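Local coordinates for protein glutathione S-transferase (Sphingomonas paucimobilis, PDB 1F2E) that binds glutathione in a thioredoxin-like domain and probably transfers it to electrophilic substrates as a dimeric glutathione S-transferase, at residues 18-23 with 188-193; 106-111 with 127-132; 135-140 with 173-178. All coordinates share one frame; numbering follows the deposited sequence.

Contact 1: 18-23 with 188-193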
ATOM      1  N   LEU A  18       6.941   6.057  16.840  1.00 12.53           N
ATOM      2  CA  LEU A  18       6.953   7.322  17.564  1.00 12.49           C
ATOM      3  C   LEU A  18       7.883   7.213  18.781  1.00 13.63           C
ATOM      4  O   LEU A  18       8.574   8.169  19.135  1.00 14.30           O
ATOM      5  CB  LEU A  18       5.527   7.691  17.997  1.00 13.19           C
ATOM      6  CG  LEU A  18       4.682   8.351  16.902  1.00 14.47           C
ATOM      7  CD1 LEU A  18       3.219   8.364  17.294  1.00 15.09           C
ATOM      8  CD2 LEU A  18       5.184   9.778  16.669  1.00 13.34           C
ATOM      9  N   ARG A  19       7.914   6.048  19.413  1.00 13.08           N
ATOM     10  CA  ARG A  19       8.797   5.871  20.561  1.00 15.03           C
ATOM     11  C   ARG A  19      10.258   5.796  20.090  1.00 15.30           C
ATOM     12  O   ARG A  19      11.152   6.306  20.757  1.00 15.17           O
ATOM     13  CB  ARG A  19       8.395   4.624  21.355  1.00 14.60           C
ATOM     14  CG  ARG A  19       7.070   4.802  22.097  1.00 15.14           C
ATOM     15  CD  ARG A  19       6.563   3.506  22.726  1.00 16.46           C
ATOM     16  NE  ARG A  19       5.299   3.717  23.429  1.00 15.48           N
ATOM     17  CZ  ARG A  19       5.199   4.265  24.636  1.00 18.73           C
ATOM     18  NH1 ARG A  19       6.289   4.653  25.290  1.00 20.47           N
ATOM     19  NH2 ARG A  19       4.010   4.451  25.182  1.00 17.56           N
ATOM     20  N   GLU A  20      10.496   5.190  18.930  1.00 15.47           N
ATOM     21  CA  GLU A  20      11.858   5.102  18.398  1.00 16.13           C
ATOM     22  C   GLU A  20      12.432   6.498  18.122  1.00 16.84           C
ATOM     23  O   GLU A  20      13.610   6.753  18.370  1.00 18.92           O
ATOM     24  CB  GLU A  20      11.886   4.307  17.087  1.00 14.77           C
ATOM     25  CG  GLU A  20      11.717   2.786  17.202  1.00 16.80           C
ATOM     26  CD  GLU A  20      12.976   2.077  17.669  1.00 16.71           C
ATOM     27  OE1 GLU A  20      14.086   2.616  17.465  1.00 19.11           O
ATOM     28  OE2 GLU A  20      12.860   0.969  18.223  1.00 16.01           O
ATOM     29  N   THR A  21      11.605   7.400  17.599  1.00 16.42           N
ATOM     30  CA  THR A  21      12.068   8.748  17.282  1.00 15.96           C
ATOM     31  C   THR A  21      12.141   9.654  18.507  1.00 17.00           C
ATOM     32  O   THR A  21      12.693  10.748  18.437  1.00 16.47           O
ATOM     33  CB  THR A  21      11.156   9.435  16.239  1.00 14.86           C
ATOM     34  OG1 THR A  21       9.844   9.611  16.794  1.00 12.87           O
ATOM     35  CG2 THR A  21      11.070   8.596  14.964  1.00 12.36           C
ATOM     36  N   GLY A  22      11.576   9.196  19.620  1.00 19.43           N
ATOM     37  CA  GLY A  22      11.583   9.981  20.842  1.00 21.49           C
ATOM     38  C   GLY A  22      10.682  11.205  20.795  1.00 22.88           C
ATOM     39  O   GLY A  22      10.858  12.147  21.561  1.00 23.95           O
ATOM     40  N   ALA A  23       9.700  11.195  19.904  1.00 24.89           N
ATOM     41  CA  ALA A  23       8.795  12.327  19.765  1.00 25.94           C
ATOM     42  C   ALA A  23       7.780  12.422  20.893  1.00 26.75           C
ATOM     43  O   ALA A  23       7.470  11.437  21.555  1.00 26.34           O
ATOM     44  CB  ALA A  23       8.065  12.235  18.429  1.00 28.58           C
ATOM     45  N   ARG A 188      14.222  -4.309  21.592  1.00 13.63           N
ATOM     46  CA  ARG A 188      14.422  -2.867  21.588  1.00 13.71           C
ATOM     47  C   ARG A 188      13.567  -2.210  22.668  1.00 13.72           C
ATOM     48  O   ARG A 188      12.437  -2.636  22.930  1.00 14.75           O
ATOM     49  CB  ARG A 188      14.081  -2.290  20.206  1.00 11.67           C
ATOM     50  CG  ARG A 188      15.030  -2.756  19.102  1.00 11.43           C
ATOM     51  CD  ARG A 188      14.593  -2.197  17.743  1.00 13.62           C
ATOM     52  NE  ARG A 188      14.915  -0.777  17.591  1.00 12.25           N
ATOM     53  CZ  ARG A 188      16.068  -0.328  17.098  1.00 15.03           C
ATOM     54  NH1 ARG A 188      17.009  -1.184  16.707  1.00 12.70           N
ATOM     55  NH2 ARG A 188      16.281   0.973  16.980  1.00 10.60           N
ATOM     56  N   PRO A 189      14.101  -1.167  23.324  1.00 14.60           N
ATOM     57  CA  PRO A 189      13.360  -0.465  24.384  1.00 13.21           C
ATOM     58  C   PRO A 189      12.048   0.151  23.907  1.00 12.93           C
ATOM     59  O   PRO A 189      11.046   0.129  24.622  1.00 13.59           O
ATOM     60  CB  PRO A 189      14.363   0.578  24.884  1.00 13.15           C
ATOM     61  CG  PRO A 189      15.241   0.814  23.679  1.00 15.59           C
ATOM     62  CD  PRO A 189      15.440  -0.581  23.140  1.00 12.10           C
ATOM     63  N   ALA A 190      12.043   0.685  22.692  1.00 12.55           N
ATOM     64  CA  ALA A 190      10.836   1.295  22.154  1.00 11.47           C
ATOM     65  C   ALA A 190       9.743   0.243  21.928  1.00 11.21           C
ATOM     66  O   ALA A 190       8.567   0.503  22.155  1.00 11.31           O
ATOM     67  CB  ALA A 190      11.156   2.019  20.838  1.00 10.52           C
ATOM     68  N   VAL A 191      10.143  -0.943  21.478  1.00 12.68           N
ATOM     69  CA  VAL A 191       9.198  -2.022  21.216  1.00 13.72           C
ATOM     70  C   VAL A 191       8.522  -2.471  22.496  1.00 15.43           C
ATOM     71  O   VAL A 191       7.293  -2.488  22.583  1.00 15.75           O
ATOM     72  CB  VAL A 191       9.893  -3.237  20.559  1.00 15.13           C
ATOM     73  CG1 VAL A 191       8.929  -4.409  20.469  1.00 13.69           C
ATOM     74  CG2 VAL A 191      10.376  -2.858  19.157  1.00 14.32           C
ATOM     75  N   GLY A 192       9.330  -2.819  23.493  1.00 14.33           N
ATOM     76  CA  GLY A 192       8.782  -3.257  24.754  1.00 14.94           C
ATOM     77  C   GLY A 192       7.984  -2.182  25.469  1.00 16.41           C
ATOM     78  O   GLY A 192       7.028  -2.488  26.179  1.00 18.49           O
ATOM     79  N   ALA A 193       8.366  -0.921  25.298  1.00 14.11           N
ATOM     80  CA  ALA A 193       7.646   0.150  25.968  1.00 13.12           C
ATOM     81  C   ALA A 193       6.260   0.251  25.352  1.00 13.63           C
ATOM     82  O   ALA A 193       5.278   0.478  26.056  1.00 13.05           O
ATOM     83  CB  ALA A 193       8.401   1.477  25.831  1.00 10.76           C
TER
HETATM   84  O   HOH W   1      14.282   1.305  20.690  1.00 18.45           O
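The salt bridge between E20 and R188 is the polar part of this contact. R188 grips the carboxylate side-on with two nitrogens, NE to E20 OE2 at 2.8 Å and NH2 to E20 OE1 at 2.8 Å. Both bonds are nearly straight (172° and 167°), and both acceptors lie close to the guanidinium plane. The carboxylate oxygens are met on their syn sides, yet the two planes are twisted 37° apart. A bend at chi3 of R188 turns NE back toward E20. F151 makes a cation-pi contact with R188 and also touches E20.

One water adds a second link: it donates to E20 OE2 and accepts from the backbone N of A190, at the start of helix 189-198, where R188 is the N-cap residue.

The nonpolar contacts centre on A190, whose CA lies 5.3 Å from that of R19. Its CB meets R19 CB at 3.8 Å and E20 CG at 3.8 Å, and its small size is consistent with this close approach of the two helices. From CG to NE the R19 chain is extended, which carries its guanidinium along helix 189-198 until A193 O lies 4.0 Å above the guanidinium plane.

Helix 12-21 belongs to the thioredoxin-like domain, and helix 189-198 is the last helix of the chain, so the contact joins the C-terminal end to the thioredoxin-like domain. With E20 OE2 taking bonds from both R188 and the water, the negative charge is probably well compensated despite the contact's place at the surface.

Contact 2: 106-111 with 127-132. With GSH (glutathione), chain E.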
ATOM      1  N   HIS A 106      -0.156  -7.752   4.904  1.00 15.29           N
ATOM      2  CA  HIS A 106      -1.196  -7.385   5.861  1.00 14.93           C
ATOM      3  C   HIS A 106      -2.569  -7.859   5.393  1.00 16.92           C
ATOM      4  O   HIS A 106      -3.355  -8.393   6.180  1.00 16.90           O
ATOM      5  CB  HIS A 106      -1.203  -5.862   6.065  1.00 17.12           C
ATOM      6  CG  HIS A 106      -2.173  -5.383   7.101  1.00 19.79           C
ATOM      7  ND1 HIS A 106      -2.217  -4.070   7.524  1.00 22.31           N
ATOM      8  CD2 HIS A 106      -3.156  -6.028   7.775  1.00 18.40           C
ATOM      9  CE1 HIS A 106      -3.187  -3.926   8.410  1.00 20.67           C
ATOM     10  NE2 HIS A 106      -3.773  -5.099   8.580  1.00 19.60           N
ATOM     11  N   LYS A 107      -2.848  -7.682   4.108  1.00 15.82           N
ATOM     12  CA  LYS A 107      -4.137  -8.077   3.562  1.00 17.26           C
ATOM     13  C   LYS A 107      -4.398  -9.575   3.545  1.00 18.86           C
ATOM     14  O   LYS A 107      -5.553 -10.001   3.596  1.00 18.78           O
ATOM     15  CB  LYS A 107      -4.313  -7.476   2.165  1.00 17.59           C
ATOM     16  CG  LYS A 107      -4.519  -5.965   2.225  1.00 20.73           C
ATOM     17  CD  LYS A 107      -5.662  -5.639   3.195  1.00 23.93           C
ATOM     18  CE  LYS A 107      -5.902  -4.143   3.348  1.00 28.10           C
ATOM     19  NZ  LYS A 107      -7.126  -3.864   4.164  1.00 28.15           N
ATOM     20  N   ALA A 108      -3.335 -10.374   3.502  1.00 18.29           N
ATOM     21  CA  ALA A 108      -3.483 -11.828   3.496  1.00 19.00           C
ATOM     22  C   ALA A 108      -4.085 -12.346   4.804  1.00 19.82           C
ATOM     23  O   ALA A 108      -4.675 -13.430   4.833  1.00 20.56           O
ATOM     24  CB  ALA A 108      -2.130 -12.490   3.248  1.00 18.17           C
ATOM     25  N   PHE A 109      -3.934 -11.566   5.874  1.00 20.17           N
ATOM     26  CA  PHE A 109      -4.441 -11.908   7.208  1.00 20.14           C
ATOM     27  C   PHE A 109      -5.931 -11.633   7.412  1.00 22.06           C
ATOM     28  O   PHE A 109      -6.611 -12.370   8.119  1.00 22.16           O
ATOM     29  CB  PHE A 109      -3.702 -11.105   8.287  1.00 18.21           C
ATOM     30  CG  PHE A 109      -2.309 -11.582   8.571  1.00 16.69           C
ATOM     31  CD1 PHE A 109      -2.082 -12.592   9.505  1.00 16.01           C
ATOM     32  CD2 PHE A 109      -1.225 -11.017   7.914  1.00 14.93           C
ATOM     33  CE1 PHE A 109      -0.798 -13.030   9.782  1.00 16.46           C
ATOM     34  CE2 PHE A 109       0.077 -11.449   8.184  1.00 18.15           C
ATOM     35  CZ  PHE A 109       0.290 -12.458   9.120  1.00 18.20           C
ATOM     36  N   VAL A 110      -6.419 -10.550   6.818  1.00 24.90           N
ATOM     37  CA  VAL A 110      -7.809 -10.131   6.975  1.00 25.80           C
ATOM     38  C   VAL A 110      -8.828 -11.249   7.192  1.00 25.97           C
ATOM     39  O   VAL A 110      -9.511 -11.275   8.215  1.00 24.63           O
ATOM     40  CB  VAL A 110      -8.249  -9.232   5.783  1.00 28.02           C
ATOM     41  CG1 VAL A 110      -9.739  -8.921   5.872  1.00 27.50           C
ATOM     42  CG2 VAL A 110      -7.445  -7.927   5.805  1.00 26.72           C
ATOM     43  N   PRO A 111      -8.938 -12.193   6.243  1.00 26.80           N
ATOM     44  CA  PRO A 111      -9.897 -13.293   6.384  1.00 26.32           C
ATOM     45  C   PRO A 111      -9.775 -14.068   7.697  1.00 27.77           C
ATOM     46  O   PRO A 111     -10.770 -14.565   8.221  1.00 28.61           O
ATOM     47  CB  PRO A 111      -9.597 -14.172   5.170  1.00 27.07           C
ATOM     48  CG  PRO A 111      -9.093 -13.198   4.153  1.00 27.43           C
ATOM     49  CD  PRO A 111      -8.186 -12.311   4.979  1.00 26.62           C
ATOM     50  N   GLU A 127      -3.033 -20.417   3.908  1.00 19.27           N
ATOM     51  CA  GLU A 127      -2.082 -20.820   2.883  1.00 19.71           C
ATOM     52  C   GLU A 127      -1.376 -19.602   2.285  1.00 19.29           C
ATOM     53  O   GLU A 127      -0.175 -19.654   2.009  1.00 19.28           O
ATOM     54  CB  GLU A 127      -2.783 -21.618   1.782  1.00 21.94           C
ATOM     55  CG  GLU A 127      -1.894 -21.904   0.574  1.00 27.82           C
ATOM     56  CD  GLU A 127      -2.557 -22.809  -0.450  1.00 30.32           C
ATOM     57  OE1 GLU A 127      -3.791 -23.026  -0.359  1.00 31.65           O
ATOM     58  OE2 GLU A 127      -1.843 -23.298  -1.350  1.00 30.63           O
ATOM     59  N   SER A 128      -2.113 -18.508   2.091  1.00 17.84           N
ATOM     60  CA  SER A 128      -1.521 -17.285   1.543  1.00 17.75           C
ATOM     61  C   SER A 128      -0.539 -16.666   2.551  1.00 16.75           C
ATOM     62  O   SER A 128       0.560 -16.236   2.180  1.00 17.13           O
ATOM     63  CB  SER A 128      -2.610 -16.269   1.190  1.00 18.99           C
ATOM     64  OG  SER A 128      -2.029 -15.106   0.619  1.00 21.83           O
ATOM     65  N   VAL A 129      -0.933 -16.616   3.821  1.00 13.75           N
ATOM     66  CA  VAL A 129      -0.048 -16.091   4.857  1.00 13.35           C
ATOM     67  C   VAL A 129       1.217 -16.947   4.913  1.00 13.03           C
ATOM     68  O   VAL A 129       2.323 -16.417   5.012  1.00 13.42           O
ATOM     69  CB  VAL A 129      -0.733 -16.083   6.258  1.00 14.49           C
ATOM     70  CG1 VAL A 129       0.267 -15.657   7.345  1.00 12.27           C
ATOM     71  CG2 VAL A 129      -1.913 -15.115   6.242  1.00 11.77           C
ATOM     72  N   LYS A 130       1.061 -18.265   4.823  1.00 14.00           N
ATOM     73  CA  LYS A 130       2.216 -19.158   4.857  1.00 16.61           C
ATOM     74  C   LYS A 130       3.128 -18.944   3.662  1.00 16.59           C
ATOM     75  O   LYS A 130       4.348 -19.009   3.789  1.00 18.18           O
ATOM     76  CB  LYS A 130       1.791 -20.631   4.882  1.00 16.15           C
ATOM     77  CG  LYS A 130       1.270 -21.127   6.217  1.00 18.76           C
ATOM     78  CD  LYS A 130       1.033 -22.621   6.150  1.00 19.32           C
ATOM     79  CE  LYS A 130       0.412 -23.151   7.412  1.00 22.58           C
ATOM     80  NZ  LYS A 130       0.155 -24.610   7.282  1.00 24.13           N
ATOM     81  N   ASN A 131       2.538 -18.698   2.498  1.00 17.76           N
ATOM     82  CA  ASN A 131       3.334 -18.486   1.295  1.00 19.03           C
ATOM     83  C   ASN A 131       4.168 -17.222   1.405  1.00 18.18           C
ATOM     84  O   ASN A 131       5.299 -17.180   0.934  1.00 18.80           O
ATOM     85  CB  ASN A 131       2.437 -18.416   0.058  1.00 20.92           C
ATOM     86  CG  ASN A 131       3.235 -18.451  -1.234  1.00 23.32           C
ATOM     87  OD1 ASN A 131       3.711 -17.427  -1.715  1.00 24.81           O
ATOM     88  ND2 ASN A 131       3.399 -19.645  -1.792  1.00 24.78           N
ATOM     89  N   HIS A 132       3.615 -16.184   2.022  1.00 17.66           N
ATOM     90  CA  HIS A 132       4.369 -14.949   2.184  1.00 16.88           C
ATOM     91  C   HIS A 132       5.448 -15.187   3.239  1.00 18.08           C
ATOM     92  O   HIS A 132       6.602 -14.756   3.077  1.00 17.91           O
ATOM     93  CB  HIS A 132       3.459 -13.810   2.641  1.00 19.31           C
ATOM     94  CG  HIS A 132       2.603 -13.238   1.557  1.00 21.57           C
ATOM     95  ND1 HIS A 132       3.127 -12.641   0.430  1.00 22.96           N
ATOM     96  CD2 HIS A 132       1.257 -13.131   1.449  1.00 22.14           C
ATOM     97  CE1 HIS A 132       2.142 -12.187  -0.322  1.00 25.25           C
ATOM     98  NE2 HIS A 132       0.997 -12.469   0.273  1.00 22.82           N
TER
HETATM   99  N1  GSH E 210      -4.499  -0.090   4.618  1.00 21.92           N
HETATM  100  CA1 GSH E 210      -4.632   0.505   5.948  1.00 23.38           C
HETATM  101  C1  GSH E 210      -3.253   0.968   6.524  1.00 22.68           C
HETATM  102  O11 GSH E 210      -2.210   0.776   5.835  1.00 22.93           O
HETATM  103  O12 GSH E 210      -3.248   1.529   7.662  1.00 25.61           O
HETATM  104  CB1 GSH E 210      -5.306  -0.578   6.821  1.00 21.68           C
HETATM  105  CG1 GSH E 210      -5.709  -0.231   8.269  1.00 25.87           C
HETATM  106  CD1 GSH E 210      -6.380  -1.414   8.963  1.00 26.76           C
HETATM  107  OE1 GSH E 210      -6.484  -2.510   8.407  1.00 27.55           O
HETATM  108  N2  GSH E 210      -6.854  -1.172  10.197  1.00 28.83           N
HETATM  109  CA2 GSH E 210      -7.548  -2.165  11.035  1.00 32.95           C
HETATM  110  C2  GSH E 210      -8.805  -1.558  11.608  1.00 31.32           C
HETATM  111  O2  GSH E 210      -8.748  -0.476  12.206  1.00 30.40           O
HETATM  112  CB2 GSH E 210      -6.682  -2.624  12.213  1.00 34.54           C
HETATM  113  SG2 GSH E 210      -5.163  -3.481  11.805  1.00 41.21           S
HETATM  114  N3  GSH E 210      -9.941  -2.236  11.426  1.00 33.11           N
HETATM  115  CA3 GSH E 210     -11.219  -1.726  11.930  1.00 37.08           C
HETATM  116  C3  GSH E 210     -11.944  -2.757  12.737  1.00 40.07           C
HETATM  117  O31 GSH E 210     -11.323  -3.813  13.045  1.00 43.55           O
HETATM  118  O32 GSH E 210     -13.135  -2.494  13.061  1.00 41.66           O
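H106 reaches the bound glutathione, with CE1 3.6 Å from OE1 of the γ-glutamyl link and NE2 3.9 Å from the sulfur SG2. OE1 lies oblique to the imidazole. With CG anti to the backbone N (chi1 -176°), the ring leaves helix 106-111 on the ligand side, where it also meets C10 and W164. Replacing the imidazole with an alanine here is likely to leave SG2 and the γ-glutamyl carbonyl without this ring beside them and open a gap in the pocket wall.

K107 extends toward the dimer interface, where NZ forms a salt bridge with E104 of the second subunit, a residue that also hydrogen-bonds the glutathione bound here.

A108 is where the two backbones come closest, its CA 5.6 Å from that of V129. Its methyl faces helix 127-132 and is met by S128 OG at 3.7 Å and by the edge of the H132 ring, through CD2, at 3.9 Å. V129 CG2 also lies near A108 O.

These segments belong to the helical C-terminal domain of the GST fold, on helices 89-113 and 119-141, successive in the chain. The segment axes run nearly antiparallel, 155° between directions, and approach to 8.8 Å, a close spacing consistent with the small A108 there.

F109 follows with its ring set across V129. V129 CG2 stands over the ring face, 4.1 Å from the centroid and only 10° off the normal, a CH-pi contact, while CG1 touches CZ at 3.7 Å. In V129, CG1 is anti to the backbone N, and the two methyls can address the ring together. Edge-to-face contacts with F105 and W164 hold F109 in an aromatic cluster.

Contact 3: 135-140 with 173-178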
ATOM      1  N   ALA A 135       8.461 -16.934   1.755  1.00 17.45           N
ATOM      2  CA  ALA A 135       9.248 -16.028   0.911  1.00 18.00           C
ATOM      3  C   ALA A 135      10.016 -15.035   1.770  1.00 17.94           C
ATOM      4  O   ALA A 135      11.196 -14.780   1.530  1.00 18.81           O
ATOM      5  CB  ALA A 135       8.340 -15.277  -0.066  1.00 18.15           C
ATOM      6  N   LEU A 136       9.345 -14.476   2.770  1.00 18.07           N
ATOM      7  CA  LEU A 136       9.988 -13.522   3.665  1.00 18.05           C
ATOM      8  C   LEU A 136      11.147 -14.166   4.428  1.00 17.75           C
ATOM      9  O   LEU A 136      12.193 -13.544   4.615  1.00 18.54           O
ATOM     10  CB  LEU A 136       8.966 -12.956   4.662  1.00 16.99           C
ATOM     11  CG  LEU A 136       7.901 -12.031   4.055  1.00 19.27           C
ATOM     12  CD1 LEU A 136       6.782 -11.792   5.053  1.00 13.75           C
ATOM     13  CD2 LEU A 136       8.549 -10.699   3.640  1.00 17.23           C
ATOM     14  N   ASP A 137      10.961 -15.409   4.863  1.00 16.92           N
ATOM     15  CA  ASP A 137      11.997 -16.109   5.620  1.00 19.43           C
ATOM     16  C   ASP A 137      13.262 -16.292   4.781  1.00 20.34           C
ATOM     17  O   ASP A 137      14.375 -16.016   5.239  1.00 18.98           O
ATOM     18  CB  ASP A 137      11.468 -17.467   6.107  1.00 17.42           C
ATOM     19  CG  ASP A 137      12.481 -18.226   6.952  1.00 18.51           C
ATOM     20  OD1 ASP A 137      13.042 -19.221   6.446  1.00 22.32           O
ATOM     21  OD2 ASP A 137      12.723 -17.833   8.119  1.00 19.50           O
ATOM     22  N   LYS A 138      13.067 -16.764   3.557  1.00 21.96           N
ATOM     23  CA  LYS A 138      14.139 -16.979   2.593  1.00 26.12           C
ATOM     24  C   LYS A 138      14.842 -15.644   2.346  1.00 26.76           C
ATOM     25  O   LYS A 138      16.067 -15.568   2.263  1.00 25.93           O
ATOM     26  CB  LYS A 138      13.528 -17.500   1.287  1.00 27.81           C
ATOM     27  CG  LYS A 138      14.499 -17.736   0.147  1.00 32.32           C
ATOM     28  CD  LYS A 138      13.722 -18.163  -1.101  1.00 36.38           C
ATOM     29  CE  LYS A 138      14.640 -18.467  -2.275  1.00 39.19           C
ATOM     30  NZ  LYS A 138      13.866 -18.840  -3.495  1.00 39.42           N
ATOM     31  N   GLU A 139      14.042 -14.591   2.249  1.00 27.20           N
ATOM     32  CA  GLU A 139      14.547 -13.252   2.007  1.00 28.93           C
ATOM     33  C   GLU A 139      15.360 -12.702   3.182  1.00 27.33           C
ATOM     34  O   GLU A 139      16.452 -12.168   2.992  1.00 26.85           O
ATOM     35  CB  GLU A 139      13.371 -12.319   1.699  1.00 31.56           C
ATOM     36  CG  GLU A 139      13.745 -11.059   0.972  1.00 35.67           C
ATOM     37  CD  GLU A 139      12.536 -10.208   0.623  1.00 39.18           C
ATOM     38  OE1 GLU A 139      11.576 -10.749   0.038  1.00 42.34           O
ATOM     39  OE2 GLU A 139      12.545  -8.998   0.927  1.00 40.59           O
ATOM     40  N   LEU A 140      14.840 -12.836   4.398  1.00 26.01           N
ATOM     41  CA  LEU A 140      15.557 -12.311   5.555  1.00 26.26           C
ATOM     42  C   LEU A 140      16.657 -13.220   6.081  1.00 27.48           C
ATOM     43  O   LEU A 140      17.375 -12.857   7.010  1.00 27.48           O
ATOM     44  CB  LEU A 140      14.578 -11.957   6.675  1.00 25.31           C
ATOM     45  CG  LEU A 140      13.866 -10.611   6.471  1.00 24.40           C
ATOM     46  CD1 LEU A 140      12.751 -10.436   7.489  1.00 21.06           C
ATOM     47  CD2 LEU A 140      14.886  -9.482   6.593  1.00 20.93           C
ATOM     48  N   ALA A 173       7.693 -21.531  14.220  1.00 17.94           N
ATOM     49  CA  ALA A 173       8.920 -22.325  14.348  1.00 17.42           C
ATOM     50  C   ALA A 173       9.335 -22.813  12.968  1.00 17.79           C
ATOM     51  O   ALA A 173      10.467 -23.260  12.755  1.00 18.75           O
ATOM     52  CB  ALA A 173       8.697 -23.510  15.271  1.00 18.09           C
ATOM     53  N   ALA A 174       8.407 -22.723  12.029  1.00 16.82           N
ATOM     54  CA  ALA A 174       8.678 -23.132  10.664  1.00 16.58           C
ATOM     55  C   ALA A 174       9.563 -22.110   9.944  1.00 15.62           C
ATOM     56  O   ALA A 174      10.210 -22.443   8.965  1.00 17.49           O
ATOM     57  CB  ALA A 174       7.359 -23.324   9.904  1.00 16.00           C
ATOM     58  N   TYR A 175       9.605 -20.872  10.425  1.00 16.67           N
ATOM     59  CA  TYR A 175      10.428 -19.843   9.773  1.00 15.54           C
ATOM     60  C   TYR A 175      11.523 -19.326  10.712  1.00 16.01           C
ATOM     61  O   TYR A 175      11.390 -18.266  11.322  1.00 15.55           O
ATOM     62  CB  TYR A 175       9.525 -18.701   9.299  1.00 14.25           C
ATOM     63  CG  TYR A 175       8.261 -19.225   8.654  1.00 13.68           C
ATOM     64  CD1 TYR A 175       7.072 -19.314   9.377  1.00 13.75           C
ATOM     65  CD2 TYR A 175       8.281 -19.737   7.361  1.00 11.44           C
ATOM     66  CE1 TYR A 175       5.928 -19.908   8.829  1.00 13.20           C
ATOM     67  CE2 TYR A 175       7.149 -20.334   6.799  1.00 13.67           C
ATOM     68  CZ  TYR A 175       5.974 -20.418   7.542  1.00 15.97           C
ATOM     69  OH  TYR A 175       4.855 -21.009   6.993  1.00 12.92           O
ATOM     70  N   PRO A 176      12.629 -20.080  10.828  1.00 17.67           N
ATOM     71  CA  PRO A 176      13.785 -19.768  11.678  1.00 16.89           C
ATOM     72  C   PRO A 176      14.395 -18.379  11.489  1.00 15.96           C
ATOM     73  O   PRO A 176      14.698 -17.702  12.472  1.00 18.12           O
ATOM     74  CB  PRO A 176      14.778 -20.882  11.339  1.00 17.02           C
ATOM     75  CG  PRO A 176      13.904 -22.010  10.917  1.00 19.34           C
ATOM     76  CD  PRO A 176      12.881 -21.313  10.056  1.00 18.17           C
ATOM     77  N   ALA A 177      14.581 -17.955  10.242  1.00 14.74           N
ATOM     78  CA  ALA A 177      15.165 -16.637   9.984  1.00 17.50           C
ATOM     79  C   ALA A 177      14.234 -15.531  10.491  1.00 16.68           C
ATOM     80  O   ALA A 177      14.688 -14.540  11.065  1.00 18.02           O
ATOM     81  CB  ALA A 177      15.436 -16.452   8.495  1.00 17.52           C
ATOM     82  N   LEU A 178      12.932 -15.699  10.280  1.00 14.77           N
ATOM     83  CA  LEU A 178      11.977 -14.704  10.763  1.00 14.75           C
ATOM     84  C   LEU A 178      11.990 -14.697  12.295  1.00 13.09           C
ATOM     85  O   LEU A 178      11.979 -13.637  12.920  1.00 13.54           O
ATOM     86  CB  LEU A 178      10.573 -15.009  10.233  1.00 12.18           C
ATOM     87  CG  LEU A 178      10.465 -14.983   8.703  1.00 14.14           C
ATOM     88  CD1 LEU A 178       9.015 -15.149   8.301  1.00 11.56           C
ATOM     89  CD2 LEU A 178      11.013 -13.659   8.158  1.00 12.63           C
TER
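D137 OD2 accepts two backbone N-H groups at the start of helix 176-185. The bond from L178 N is 3.0 Å long with an angle of 150° at the hydrogen, and it reaches the oxygen nearly along its C-O axis. The one from A177 N is shorter, 2.8 Å, but bent to 118° and therefore weak. Together they tie the start of helix 176-185 to helix 119-141: Y175 occupies the N-cap position, while the carboxylate that takes up first-turn N-H groups comes from the other helix. Both segments lie in the all-helical C-terminal domain of the GST fold.

The side chain of D137 arrives there because CG is anti to the backbone N (chi1 -178°), which extends the carboxylate across to the other segment. The N-terminal end of helix 176-185 would probably favour its negative charge. Around D137 OD2, A177 CB closes in at 3.1 Å and Y175 CB at 3.5 Å, so the carboxylate is packed between the N-cap residue and the first turn. Although Y175 CB faces D137, its ring leads away along helix 119-141 to K130 and L133.

L178 supplies the nonpolar half. Its side chain lies alongside the backbone of D137, CG being 3.6 Å from D137 CA, so that the residue whose N-H is held by the carboxylate also packs against D137 itself. On either side of D137 in sequence, L136 and L140 reach L158 on helix 153-161, which joins a third helix to the packing. L140 crosses L178 at about a right angle, where the two methyls L140 CD1 and L178 CD2 meet at 3.7 Å.

Contacts 2 and 3 both draw on helix 119-141 and lie in the helical domain, their centres 15 Å apart; K130 and Y175 connect them directly. Contact 1 sits apart, about 27 Å centre to centre from contact 2 and on the opposite side of the chain's centre, and it joins the thioredoxin-like domain to the last helix. Their chemistry differs accordingly. The surface contact 1 relies on paired charges and a water, whereas the partly buried contact 2 has no hydrogen bond between its segments and packs by methyl and ring. Contact 3, also partly buried, combines a carboxylate bonded to backbone N-H groups at a helix start with leucine packing. Contact 2 alone reaches the glutathione.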